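Local atomic coordinates of uncharacterized protein MJ0327 (Methanocaldococcus jannaschii DSM 2661, PDB entry 2QTD), a protein that is of unknown function but belongs to the dinitrogenase iron-molybdenum cofactor family and may, like its relatives, handle such a cofactor. Residues A[5-10]-A[27-32]; A[13-18]-A[83-88]; A[60-65]-A[77-82]. One frame throughout, in Å; residues are numbered along the deposited sequence. Where two conformers were deposited one is given.

Interaction 1. Residues A[5-10]-A[27-32]; sequences MKVAIS and LIVRID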
HETATM    1  N   MSE A   5     -10.100  -7.513  -1.232  1.00 27.48           N
HETATM    2  CA  MSE A   5      -9.488  -6.410  -0.471  0.50 27.02           C
HETATM    3  C   MSE A   5      -9.085  -5.226  -1.339  1.00 25.29           C
HETATM    4  O   MSE A   5      -8.838  -5.381  -2.518  1.00 24.37           O
HETATM    5  CB  MSE A   5      -8.225  -6.924   0.229  0.50 28.04           C
HETATM    6  CG  MSE A   5      -8.471  -7.934   1.355  0.50 25.15           C
HETATM    7 SE   MSE A   5      -6.745  -8.422   2.071  0.37 28.52          SE
HETATM    8  CE  MSE A   5      -6.505  -7.066   3.440  0.50 22.28           C
ATOM      9  N   LYS A   6      -8.963  -4.060  -0.711  1.00 23.59           N
ATOM     10  CA  LYS A   6      -8.409  -2.873  -1.332  1.00 20.81           C
ATOM     11  C   LYS A   6      -7.029  -2.629  -0.666  1.00 16.07           C
ATOM     12  O   LYS A   6      -6.933  -2.629   0.552  1.00 18.40           O
ATOM     13  CB  LYS A   6      -9.340  -1.674  -1.091  1.00 18.40           C
ATOM     14  CG  LYS A   6      -8.920  -0.393  -1.751  1.00 26.49           C
ATOM     15  CD  LYS A   6      -9.780   0.811  -1.357  1.00 25.62           C
ATOM     16  CE  LYS A   6     -11.238   0.653  -1.702  1.00 31.31           C
ATOM     17  NZ  LYS A   6     -11.981   1.965  -1.676  1.00 26.17           N
ATOM     18  N   VAL A   7      -5.999  -2.469  -1.497  1.00 15.73           N
ATOM     19  CA  VAL A   7      -4.618  -2.337  -1.006  1.00 17.37           C
ATOM     20  C   VAL A   7      -4.023  -1.065  -1.578  1.00 17.00           C
ATOM     21  O   VAL A   7      -4.119  -0.802  -2.787  1.00 16.41           O
ATOM     22  CB  VAL A   7      -3.742  -3.536  -1.395  1.00 17.55           C
ATOM     23  CG1 VAL A   7      -2.331  -3.394  -0.770  1.00 18.36           C
ATOM     24  CG2 VAL A   7      -4.437  -4.905  -1.009  1.00 16.84           C
ATOM     25  N   ALA A   8      -3.456  -0.258  -0.709  1.00 16.86           N
ATOM     26  CA  ALA A   8      -2.661   0.936  -1.166  1.00 17.93           C
ATOM     27  C   ALA A   8      -1.139   0.657  -1.206  1.00 21.57           C
ATOM     28  O   ALA A   8      -0.552   0.183  -0.239  1.00 21.13           O
ATOM     29  CB  ALA A   8      -2.997   2.153  -0.301  1.00 20.31           C
ATOM     30  N   ILE A   9      -0.524   0.969  -2.331  1.00 20.88           N
ATOM     31  CA  ILE A   9       0.933   0.760  -2.552  1.00 20.13           C
ATOM     32  C   ILE A   9       1.617   2.077  -2.790  1.00 19.61           C
ATOM     33  O   ILE A   9       1.223   2.846  -3.694  1.00 20.49           O
ATOM     34  CB  ILE A   9       1.200  -0.194  -3.736  1.00 22.88           C
ATOM     35  CG1 ILE A   9       0.283  -1.423  -3.596  1.00 23.84           C
ATOM     36  CG2 ILE A   9       2.740  -0.504  -3.819  1.00 22.41           C
ATOM     37  CD1 ILE A   9       0.398  -2.477  -4.612  1.00 25.89           C
ATOM     38  N   SER A  10       2.705   2.323  -2.051  1.00 17.48           N
ATOM     39  CA  SER A  10       3.441   3.585  -2.185  1.00 17.02           C
ATOM     40  C   SER A  10       4.346   3.495  -3.421  1.00 18.64           C
ATOM     41  O   SER A  10       5.267   2.698  -3.461  1.00 19.78           O
ATOM     42  CB  SER A  10       4.235   3.780  -0.914  1.00 19.44           C
ATOM     43  OG  SER A  10       5.158   2.726  -0.723  1.00 20.59           O
ATOM     44  N   LEU A  27      -0.869   3.865  -5.354  1.00 17.25           N
ATOM     45  CA  LEU A  27      -1.644   2.992  -6.227  1.00 17.67           C
ATOM     46  C   LEU A  27      -2.694   2.243  -5.386  1.00 21.26           C
ATOM     47  O   LEU A  27      -2.339   1.449  -4.491  1.00 19.57           O
ATOM     48  CB  LEU A  27      -0.722   2.041  -6.984  1.00 18.12           C
ATOM     49  CG  LEU A  27      -1.399   1.043  -7.964  1.00 19.88           C
ATOM     50  CD1 LEU A  27      -2.019   1.808  -9.143  1.00 22.07           C
ATOM     51  CD2 LEU A  27      -0.372   0.083  -8.490  1.00 21.53           C
ATOM     52  N   ILE A  28      -3.985   2.475  -5.682  1.00 19.32           N
ATOM     53  CA  ILE A  28      -5.075   1.805  -4.983  1.00 19.74           C
ATOM     54  C   ILE A  28      -5.516   0.626  -5.862  1.00 20.17           C
ATOM     55  O   ILE A  28      -5.992   0.809  -6.983  1.00 22.10           O
ATOM     56  CB  ILE A  28      -6.243   2.757  -4.653  1.00 19.45           C
ATOM     57  CG1 ILE A  28      -5.808   4.061  -3.985  1.00 22.31           C
ATOM     58  CG2 ILE A  28      -7.288   2.065  -3.819  1.00 19.44           C
ATOM     59  CD1 ILE A  28      -4.938   3.899  -2.764  1.00 19.29           C
ATOM     60  N   VAL A  29      -5.303  -0.583  -5.355  1.00 20.00           N
ATOM     61  CA  VAL A  29      -5.669  -1.784  -6.098  0.50 20.18           C
ATOM     62  C   VAL A  29      -6.785  -2.515  -5.394  1.00 21.16           C
ATOM     63  O   VAL A  29      -6.748  -2.747  -4.187  1.00 20.45           O
ATOM     64  CB  VAL A  29      -4.478  -2.732  -6.387  0.50 21.26           C
ATOM     65  CG1 VAL A  29      -3.451  -2.075  -7.297  0.50 21.70           C
ATOM     66  CG2 VAL A  29      -3.829  -3.215  -5.125  0.50 24.00           C
ATOM     67  N   ARG A  30      -7.803  -2.878  -6.182  1.00 19.78           N
ATOM     68  CA  ARG A  30      -8.907  -3.719  -5.716  1.00 19.19           C
ATOM     69  C   ARG A  30      -8.592  -5.125  -6.183  1.00 21.09           C
ATOM     70  O   ARG A  30      -8.425  -5.349  -7.376  1.00 23.41           O
ATOM     71  CB  ARG A  30     -10.267  -3.295  -6.285  1.00 20.91           C
ATOM     72  CG  ARG A  30     -11.386  -4.318  -6.243  1.00 28.09           C
ATOM     73  CD  ARG A  30     -11.738  -4.741  -4.866  1.00 42.79           C
ATOM     74  NE  ARG A  30     -12.211  -3.617  -4.064  1.00 49.04           N
ATOM     75  CZ  ARG A  30     -12.584  -3.709  -2.783  1.00 54.71           C
ATOM     76  NH1 ARG A  30     -12.577  -4.883  -2.147  1.00 54.36           N
ATOM     77  NH2 ARG A  30     -12.998  -2.611  -2.142  1.00 57.08           N
ATOM     78  N   ILE A  31      -8.535  -6.056  -5.235  1.00 23.05           N
ATOM     79  CA  ILE A  31      -8.244  -7.465  -5.494  1.00 25.35           C
ATOM     80  C   ILE A  31      -9.517  -8.207  -5.176  1.00 25.44           C
ATOM     81  O   ILE A  31     -10.131  -7.962  -4.135  1.00 26.87           O
ATOM     82  CB  ILE A  31      -7.121  -8.000  -4.612  1.00 23.93           C
ATOM     83  CG1 ILE A  31      -5.772  -7.347  -4.974  1.00 25.68           C
ATOM     84  CG2 ILE A  31      -7.099  -9.594  -4.718  1.00 23.46           C
ATOM     85  CD1 ILE A  31      -4.725  -7.258  -3.786  1.00 27.08           C
ATOM     86  N   ASP A  32      -9.964  -9.068  -6.086  1.00 29.42           N
ATOM     87  CA  ASP A  32     -11.218  -9.757  -5.908  1.00 29.88           C
ATOM     88  C   ASP A  32     -11.091 -11.133  -6.473  1.00 30.80           C
ATOM     89  O   ASP A  32     -10.443 -11.304  -7.511  1.00 30.11           O
ATOM     90  CB  ASP A  32     -12.338  -9.046  -6.638  1.00 34.16           C
ATOM     91  CG  ASP A  32     -13.612  -9.065  -5.872  1.00 40.03           C
ATOM     92  OD1 ASP A  32     -13.889 -10.090  -5.199  1.00 38.45           O
ATOM     93  OD2 ASP A  32     -14.304  -8.017  -5.908  1.00 58.04           O
TER
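Met-5, present as selenomethionine, is joined to Ile-31 through both of its backbone polar atoms: its N donates to Ile-31 O at 2.9 Å, and its O takes the nearly straight bond from Ile-31 N at 2.8 Å (N-H...O 173°). The pair begins a regular antiparallel register that runs through Val-7 with Val-29 to Ile-9 with Leu-27, each a hydrogen-bonded pair. Ile-9 closes it with two 2.9 Å bonds, Ile-9 N to Leu-27 O and Leu-27 N to Ile-9 O. Its branched side chain suits an extended strand and stands on the same face as those of Val-7 and Ile-31, whose CG2 and CD1 meet at 3.7 Å. Helix 87-95 lies over this face, with Val-87 and Ile-91 against Ile-9 and Phe-94 against Val-7.

On the other face Lys-6 does two jobs. Its CG lies opposite the backbone N (chi1 -177°), which lays the first methylenes against Ile-28, CG to CG2 at 3.6 Å, while a bend at chi3 turns the amine aside to a salt bridge with Glu-55. Arg-30 folds back across the strand with one guanidinium face turned to Met-5 C and to Lys-6 CB, the latter 3.9 Å above the plane and offset toward its rim; the arginine and lysine side chains cross at about a right angle. The cationic ends, Lys-6 NZ and Arg-30 NH2, remain 4.7 Å apart. The lysine therefore offers its hydrocarbon to Ile-28 and Arg-30 and its charge to Glu-55, whose carboxylate probably eases the like charges of Lys-6 and Arg-30.

Interaction 2. Residues A[13-18]-A[83-88]; sequences VDKISN and EGDDVD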
ATOM      1  N   VAL A  13       7.385   6.682 -10.032  1.00 19.78           N
ATOM      2  CA  VAL A  13       6.945   6.438 -11.414  1.00 24.60           C
ATOM      3  C   VAL A  13       7.459   5.107 -11.955  1.00 24.52           C
ATOM      4  O   VAL A  13       6.738   4.455 -12.690  1.00 26.55           O
ATOM      5  CB  VAL A  13       7.262   7.613 -12.412  1.00 23.96           C
ATOM      6  CG1 VAL A  13       6.593   8.881 -11.947  1.00 26.61           C
ATOM      7  CG2 VAL A  13       8.777   7.816 -12.636  1.00 23.98           C
ATOM      8  N   ASP A  14       8.651   4.688 -11.513  1.00 25.35           N
ATOM      9  CA  ASP A  14       9.360   3.504 -12.038  1.00 25.47           C
ATOM     10  C   ASP A  14       9.407   2.269 -11.122  1.00 26.22           C
ATOM     11  O   ASP A  14       9.822   1.202 -11.564  1.00 27.04           O
ATOM     12  CB  ASP A  14      10.790   3.898 -12.501  1.00 24.48           C
ATOM     13  CG  ASP A  14      11.588   4.725 -11.453  1.00 30.07           C
ATOM     14  OD1 ASP A  14      11.002   5.193 -10.447  1.00 30.98           O
ATOM     15  OD2 ASP A  14      12.802   4.955 -11.669  1.00 35.95           O
ATOM     16  N   LYS A  15       8.928   2.386  -9.880  1.00 24.20           N
ATOM     17  CA  LYS A  15       9.153   1.364  -8.851  1.00 24.13           C
ATOM     18  C   LYS A  15       8.392   1.718  -7.584  1.00 22.30           C
ATOM     19  O   LYS A  15       7.941   2.863  -7.441  1.00 18.42           O
ATOM     20  CB  LYS A  15      10.656   1.249  -8.552  1.00 20.22           C
ATOM     21  CG  LYS A  15      11.307   2.565  -8.174  1.00 24.95           C
ATOM     22  CD  LYS A  15      12.721   2.362  -7.622  1.00 26.53           C
ATOM     23  CE  LYS A  15      13.266   3.667  -6.997  1.00 34.77           C
ATOM     24  NZ  LYS A  15      14.325   3.382  -5.978  1.00 40.49           N
ATOM     25  N   ILE A  16       8.267   0.741  -6.673  1.00 22.11           N
ATOM     26  CA  ILE A  16       7.805   0.980  -5.321  1.00 21.06           C
ATOM     27  C   ILE A  16       8.796   1.965  -4.704  1.00 21.73           C
ATOM     28  O   ILE A  16      10.024   1.817  -4.888  1.00 15.59           O
ATOM     29  CB  ILE A  16       7.700  -0.348  -4.501  1.00 21.55           C
ATOM     30  CG1 ILE A  16       6.654  -1.302  -5.126  1.00 24.89           C
ATOM     31  CG2 ILE A  16       7.292  -0.036  -3.037  1.00 17.11           C
ATOM     32  CD1 ILE A  16       6.559  -2.694  -4.454  1.00 24.93           C
ATOM     33  N   SER A  17       8.280   2.980  -4.015  1.00 19.14           N
ATOM     34  CA  SER A  17       9.098   4.052  -3.481  1.00 22.46           C
ATOM     35  C   SER A  17       9.852   3.596  -2.230  1.00 21.10           C
ATOM     36  O   SER A  17       9.516   2.585  -1.613  1.00 20.52           O
ATOM     37  CB  SER A  17       8.244   5.255  -3.088  1.00 19.21           C
ATOM     38  OG  SER A  17       7.329   4.839  -2.076  1.00 19.14           O
ATOM     39  N   ASN A  18      10.801   4.433  -1.831  1.00 20.10           N
ATOM     40  CA  ASN A  18      11.591   4.161  -0.620  0.70 20.63           C
ATOM     41  C   ASN A  18      10.775   4.240   0.661  1.00 20.50           C
ATOM     42  O   ASN A  18      11.091   3.528   1.624  1.00 21.59           O
ATOM     43  CB  ASN A  18      12.770   5.122  -0.505  0.70 21.65           C
ATOM     44  CG  ASN A  18      13.856   4.894  -1.569  0.70 23.76           C
ATOM     45  OD1 ASN A  18      13.853   3.917  -2.313  0.70 34.45           O
ATOM     46  ND2 ASN A  18      14.805   5.819  -1.624  0.70 25.56           N
ATOM     47  N   GLU A  83       8.930  -6.307  -0.873  1.00 24.31           N
ATOM     48  CA  GLU A  83      10.175  -7.015  -1.147  1.00 25.02           C
ATOM     49  C   GLU A  83      10.638  -6.697  -2.563  1.00 23.96           C
ATOM     50  O   GLU A  83      10.034  -7.143  -3.536  1.00 21.52           O
ATOM     51  CB  GLU A  83       9.946  -8.510  -0.960  1.00 25.37           C
ATOM     52  CG  GLU A  83       9.499  -8.798   0.500  1.00 26.73           C
ATOM     53  CD  GLU A  83       9.197 -10.251   0.767  1.00 27.26           C
ATOM     54  OE1 GLU A  83       9.346 -11.107  -0.132  1.00 32.16           O
ATOM     55  OE2 GLU A  83       8.813 -10.531   1.925  1.00 41.38           O
ATOM     56  N   GLY A  84      11.683  -5.889  -2.656  1.00 22.71           N
ATOM     57  CA  GLY A  84      12.114  -5.293  -3.903  1.00 24.41           C
ATOM     58  C   GLY A  84      11.219  -4.204  -4.470  1.00 23.32           C
ATOM     59  O   GLY A  84      10.321  -3.715  -3.816  1.00 26.53           O
ATOM     60  N   ASP A  85      11.476  -3.885  -5.728  1.00 24.72           N
ATOM     61  CA  ASP A  85      10.972  -2.680  -6.448  1.00 23.15           C
ATOM     62  C   ASP A  85       9.702  -2.906  -7.283  1.00 24.17           C
ATOM     63  O   ASP A  85       9.055  -1.936  -7.719  1.00 24.55           O
ATOM     64  CB  ASP A  85      12.076  -2.202  -7.447  1.00 20.28           C
ATOM     65  CG  ASP A  85      13.216  -1.454  -6.791  1.00 19.08           C
ATOM     66  OD1 ASP A  85      13.139  -1.082  -5.605  1.00 39.50           O
ATOM     67  OD2 ASP A  85      14.223  -1.214  -7.494  1.00 30.86           O
ATOM     68  N   ASP A  86       9.342  -4.166  -7.537  1.00 23.99           N
ATOM     69  CA  ASP A  86       8.374  -4.501  -8.590  1.00 21.88           C
ATOM     70  C   ASP A  86       6.975  -4.643  -7.973  1.00 21.82           C
ATOM     71  O   ASP A  86       6.722  -5.535  -7.162  1.00 22.51           O
ATOM     72  CB  ASP A  86       8.846  -5.783  -9.302  1.00 23.28           C
ATOM     73  CG  ASP A  86       8.004  -6.145 -10.497  1.00 25.63           C
ATOM     74  OD1 ASP A  86       6.785  -6.283 -10.386  1.00 25.04           O
ATOM     75  OD2 ASP A  86       8.598  -6.374 -11.568  1.00 36.31           O
ATOM     76  N   VAL A  87       6.068  -3.743  -8.377  1.00 21.57           N
ATOM     77  CA  VAL A  87       4.713  -3.718  -7.850  1.00 23.90           C
ATOM     78  C   VAL A  87       3.907  -4.978  -8.204  1.00 21.72           C
ATOM     79  O   VAL A  87       3.164  -5.485  -7.374  1.00 22.59           O
ATOM     80  CB  VAL A  87       3.965  -2.419  -8.228  1.00 25.67           C
ATOM     81  CG1 VAL A  87       3.671  -2.307  -9.748  1.00 27.93           C
ATOM     82  CG2 VAL A  87       2.690  -2.293  -7.386  1.00 25.92           C
ATOM     83  N   ASP A  88       4.085  -5.518  -9.400  1.00 24.40           N
ATOM     84  CA  ASP A  88       3.302  -6.714  -9.755  1.00 22.87           C
ATOM     85  C   ASP A  88       3.749  -7.921  -8.959  1.00 22.72           C
ATOM     86  O   ASP A  88       2.887  -8.686  -8.479  1.00 22.97           O
ATOM     87  CB  ASP A  88       3.347  -7.005 -11.251  1.00 24.18           C
ATOM     88  CG  ASP A  88       2.787  -5.860 -12.098  1.00 24.55           C
ATOM     89  OD1 ASP A  88       1.794  -5.249 -11.702  1.00 29.44           O
ATOM     90  OD2 ASP A  88       3.381  -5.599 -13.164  1.00 32.48           O
TER
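Ile-16 turns CG1 away from its own carbonyl carbon (chi1 -63°) and continues extended to CD1, a shape that lays the branch along the backbone of 84-87. CG1 rests 3.6 Å from Asp-85 O, and CD1 sits 3.9 Å from both Gly-84 O and Asp-86 O, while CG1 and CD1 also rest against Val-87. Lys-15 starts differently: its CG is tucked between backbone N and carbonyl carbon (chi1 54°), which sets the otherwise extended chain alongside Asp-85, the two pointing the same way. The lysine methylenes do the touching, CB against Asp-85 CB and CD against the carboxylate, with Lys-15 CD 3.9 Å from Asp-85 OD2. Lys-15 NZ is not in contact with the carboxylate, being 4.6 Å from Asp-85 OD1, whose salt bridge goes to Lys-63.

A single hydrogen bond ties the two backbones: Ile-16 N gives its hydrogen to Asp-85 O at 3.0 Å, almost straight at the hydrogen (172°), although the donor is tilted from the carbonyl plane. The apolar branch of the isoleucine suits a buried place against Val-87 and the peptide groups of 84-86. The cost is Gly-84 O, which the contact buries without a polar partner. Gly-84 itself adopts a positive phi, easily reached without a side chain, and lets the chain turn toward the helix.

Asp-86 then occupies the N-cap of helix 87-95, its OD1 accepting from Lys-89 N, a role well suited to a short carboxylate. Val-87, in the first turn, adds an apolar surface shared by Ile-16 and residues of strand 5-11. The arrangement is that of an alpha/beta fold in which the loop leaving a central strand packs against a capped helix start, at the C-terminal edge of the parallel strands.

Interaction 3. Residues A[60-65]-A[77-82]; sequences IICKNI and IEIYHA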
ATOM      1  N   ILE A  60      -1.818  -1.675   3.469  1.00 18.09           N
ATOM      2  CA  ILE A  60      -0.812  -0.866   2.790  1.00 18.84           C
ATOM      3  C   ILE A  60       0.397  -1.752   2.489  1.00 21.35           C
ATOM      4  O   ILE A  60       0.745  -2.575   3.339  1.00 22.43           O
ATOM      5  CB  ILE A  60      -0.397   0.363   3.666  1.00 18.89           C
ATOM      6  CG1 ILE A  60      -1.497   1.406   3.725  1.00 20.28           C
ATOM      7  CG2 ILE A  60       0.898   1.030   3.146  1.00 20.56           C
ATOM      8  CD1 ILE A  60      -1.380   2.456   4.899  1.00 20.43           C
ATOM      9  N   ILE A  61       1.041  -1.558   1.333  1.00 21.36           N
ATOM     10  CA  ILE A  61       2.353  -2.149   0.976  1.00 17.93           C
ATOM     11  C   ILE A  61       3.289  -0.981   0.803  1.00 18.16           C
ATOM     12  O   ILE A  61       3.018  -0.079   0.030  1.00 19.23           O
ATOM     13  CB  ILE A  61       2.313  -3.050  -0.227  1.00 19.59           C
ATOM     14  CG1 ILE A  61       1.353  -4.206  -0.020  1.00 19.34           C
ATOM     15  CG2 ILE A  61       3.700  -3.576  -0.585  1.00 20.36           C
ATOM     16  CD1 ILE A  61       1.158  -5.034  -1.322  1.00 21.11           C
ATOM     17  N   CYS A  62       4.369  -0.999   1.587  1.00 19.12           N
ATOM     18  CA  CYS A  62       5.435  -0.010   1.504  1.00 19.70           C
ATOM     19  C   CYS A  62       6.759  -0.611   1.996  1.00 19.61           C
ATOM     20  O   CYS A  62       6.796  -1.693   2.520  1.00 18.88           O
ATOM     21  CB  CYS A  62       5.074   1.234   2.319  1.00 19.97           C
ATOM     22  SG  CYS A  62       4.942   0.933   4.132  1.00 21.76           S
ATOM     23  N   LYS A  63       7.838   0.111   1.752  1.00 22.08           N
ATOM     24  CA  LYS A  63       9.159  -0.300   2.186  1.00 24.13           C
ATOM     25  C   LYS A  63       9.485   0.259   3.539  1.00 25.90           C
ATOM     26  O   LYS A  63      10.178  -0.400   4.305  1.00 33.39           O
ATOM     27  CB  LYS A  63      10.213   0.119   1.184  1.00 22.05           C
ATOM     28  CG  LYS A  63      10.165  -0.593  -0.141  1.00 25.75           C
ATOM     29  CD  LYS A  63      11.385  -0.234  -0.951  1.00 24.51           C
ATOM     30  CE  LYS A  63      11.412  -0.805  -2.355  1.00 28.94           C
ATOM     31  NZ  LYS A  63      12.717  -0.486  -3.013  1.00 30.77           N
ATOM     32  N   ASN A  64       9.092   1.498   3.786  1.00 23.22           N
ATOM     33  CA  ASN A  64       9.327   2.207   5.061  1.00 24.68           C
ATOM     34  C   ASN A  64       8.149   3.087   5.317  1.00 23.84           C
ATOM     35  O   ASN A  64       7.476   3.477   4.371  1.00 23.80           O
ATOM     36  CB  ASN A  64      10.523   3.130   4.998  1.00 27.55           C
ATOM     37  CG  ASN A  64      11.833   2.409   5.022  1.00 29.30           C
ATOM     38  OD1 ASN A  64      12.214   1.823   6.040  1.00 31.89           O
ATOM     39  ND2 ASN A  64      12.554   2.465   3.908  1.00 39.53           N
ATOM     40  N   ILE A  65       7.917   3.424   6.582  1.00 24.62           N
ATOM     41  CA  ILE A  65       6.759   4.247   6.994  1.00 23.43           C
ATOM     42  C   ILE A  65       7.219   4.950   8.281  1.00 23.70           C
ATOM     43  O   ILE A  65       8.050   4.410   9.021  1.00 22.53           O
ATOM     44  CB  ILE A  65       5.450   3.417   7.160  1.00 25.18           C
ATOM     45  CG1 ILE A  65       4.197   4.304   7.396  1.00 18.62           C
ATOM     46  CG2 ILE A  65       5.618   2.292   8.233  1.00 21.12           C
ATOM     47  CD1 ILE A  65       2.942   3.520   7.196  1.00 25.36           C
ATOM     48  N   ILE A  77      -5.640  -0.525   9.769  1.00 29.82           N
ATOM     49  CA  ILE A  77      -5.059  -1.068   8.502  1.00 30.86           C
ATOM     50  C   ILE A  77      -3.844  -1.934   8.882  1.00 29.50           C
ATOM     51  O   ILE A  77      -3.099  -1.618   9.805  1.00 29.25           O
ATOM     52  CB  ILE A  77      -4.647   0.116   7.532  1.00 29.28           C
ATOM     53  CG1 ILE A  77      -5.854   1.020   7.237  1.00 37.18           C
ATOM     54  CG2 ILE A  77      -4.019  -0.307   6.168  1.00 22.65           C
ATOM     55  CD1 ILE A  77      -5.555   2.133   6.276  1.00 32.36           C
ATOM     56  N   GLU A  78      -3.693  -3.047   8.188  1.00 26.05           N
ATOM     57  CA  GLU A  78      -2.493  -3.871   8.267  1.00 26.35           C
ATOM     58  C   GLU A  78      -1.488  -3.368   7.260  1.00 22.83           C
ATOM     59  O   GLU A  78      -1.847  -3.108   6.133  1.00 23.32           O
ATOM     60  CB  GLU A  78      -2.869  -5.299   7.960  1.00 28.64           C
ATOM     61  CG  GLU A  78      -3.883  -5.824   8.977  1.00 35.58           C
ATOM     62  CD  GLU A  78      -4.321  -7.207   8.663  1.00 50.13           C
ATOM     63  OE1 GLU A  78      -4.720  -7.434   7.489  1.00 52.07           O
ATOM     64  OE2 GLU A  78      -4.259  -8.058   9.588  1.00 51.89           O
ATOM     65  N   ILE A  79      -0.224  -3.239   7.673  1.00 19.71           N
ATOM     66  CA  ILE A  79       0.838  -2.600   6.898  1.00 20.44           C
ATOM     67  C   ILE A  79       1.879  -3.667   6.616  1.00 18.17           C
ATOM     68  O   ILE A  79       2.422  -4.277   7.548  1.00 18.05           O
ATOM     69  CB  ILE A  79       1.456  -1.375   7.620  1.00 20.30           C
ATOM     70  CG1 ILE A  79       0.324  -0.388   8.007  1.00 26.02           C
ATOM     71  CG2 ILE A  79       2.476  -0.720   6.735  1.00 20.63           C
ATOM     72  CD1 ILE A  79       0.777   0.791   8.770  1.00 22.10           C
ATOM     73  N   TYR A  80       2.139  -3.898   5.333  1.00 19.95           N
ATOM     74  CA  TYR A  80       3.006  -5.004   4.892  1.00 20.79           C
ATOM     75  C   TYR A  80       4.252  -4.447   4.243  1.00 20.60           C
ATOM     76  O   TYR A  80       4.221  -3.389   3.597  1.00 22.57           O
ATOM     77  CB  TYR A  80       2.290  -5.895   3.902  1.00 20.24           C
ATOM     78  CG  TYR A  80       1.182  -6.682   4.513  1.00 19.11           C
ATOM     79  CD1 TYR A  80       1.438  -7.872   5.156  1.00 20.36           C
ATOM     80  CD2 TYR A  80      -0.099  -6.150   4.572  1.00 19.52           C
ATOM     81  CE1 TYR A  80       0.413  -8.587   5.750  1.00 22.06           C
ATOM     82  CE2 TYR A  80      -1.125  -6.853   5.198  1.00 21.71           C
ATOM     83  CZ  TYR A  80      -0.856  -8.053   5.781  1.00 23.19           C
ATOM     84  OH  TYR A  80      -1.870  -8.778   6.389  1.00 22.55           O
ATOM     85  N   HIS A  81       5.364  -5.152   4.399  1.00 19.03           N
ATOM     86  CA  HIS A  81       6.647  -4.707   3.879  1.00 18.12           C
ATOM     87  C   HIS A  81       6.894  -5.248   2.471  1.00 17.78           C
ATOM     88  O   HIS A  81       6.846  -6.464   2.231  1.00 20.56           O
ATOM     89  CB  HIS A  81       7.773  -5.180   4.794  1.00 19.04           C
ATOM     90  CG  HIS A  81       9.093  -4.569   4.438  1.00 18.63           C
ATOM     91  ND1 HIS A  81      10.100  -5.290   3.831  1.00 34.09           N
ATOM     92  CD2 HIS A  81       9.553  -3.310   4.575  1.00 28.23           C
ATOM     93  CE1 HIS A  81      11.131  -4.489   3.611  1.00 33.28           C
ATOM     94  NE2 HIS A  81      10.821  -3.282   4.047  1.00 23.34           N
ATOM     95  N   ALA A  82       7.096  -4.342   1.521  1.00 19.93           N
ATOM     96  CA  ALA A  82       7.461  -4.706   0.156  1.00 20.60           C
ATOM     97  C   ALA A  82       8.808  -5.359   0.066  1.00 21.17           C
ATOM     98  O   ALA A  82       9.714  -5.017   0.840  1.00 22.05           O
ATOM     99  CB  ALA A  82       7.445  -3.497  -0.747  1.00 21.44           C
TER
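Ile-65 and Ile-79 meet tip to tip, CD1 to CD1 at 3.8 Å, where Tyr-70 of helix 67-74 also packs on both. Cys-62, small enough for the spot, brings SG to 3.9 Å from Ile-79 CG2. Farther along, Ile-60 crosses Ile-77, CG1 to CG2 at 3.9 Å. The opposite face of the sheet carries Ile-61, whose CG2 touches Ala-82 CB at 3.7 Å beneath helix 87-95.

Between these layers four backbone bonds alternate from strand to strand: Ile-60 N to Glu-78 O, Tyr-80 N to Ile-60 O, Cys-62 N to Tyr-80 O, and Ala-82 N to Cys-62 O. The last comes from above the carbonyl plane, as the strands give way to loops.

At the polar edge, Tyr-80 sends its hydroxyl back to Glu-78 OE1 in a weak bond, while Glu-78 OE2 pairs with Lys-101. His-81 has CG opposite its backbone N (chi1 -171°), which brings the ring edge-on to Lys-63 O, the oxygen lying in the ring plane 3.0 Å from both His-81 NE2 and CD2. Replacing His-81 by alanine removes this edge and is likely to leave Lys-63 O without its in-plane neighbour and a gap beside it. Parallel strands bridged by helix 67-74 make this a beta-alpha-beta crossover, a building unit of the ribonuclease H-like fold.

How the interactions relate
Interactions 1 and 3 belong to one mixed sheet, ordered 35-43, 25-32, 5-11, 59-62, 78-81; their centres lie about 12 Å apart, and strands 5-11 and 59-62 join them through Ala-8 O to Ile-61 N. Interaction 1 closes before interaction 3 opens. Interaction 2, centred about 14 Å from interaction 1 and 12 Å from interaction 3, pairs the loop after strand 5-11 with the helix start after strand 78-81; its segments alternate with those of interaction 1, and interaction 3 is nested within its loop. Ile-9 CD1 packs on Val-87 CG2 (3.6 Å) between interactions 1 and 2, and the Asp-85 to Lys-63 salt bridge connects 2 and 3. Together they unite the antiparallel and parallel parts of the one sheet.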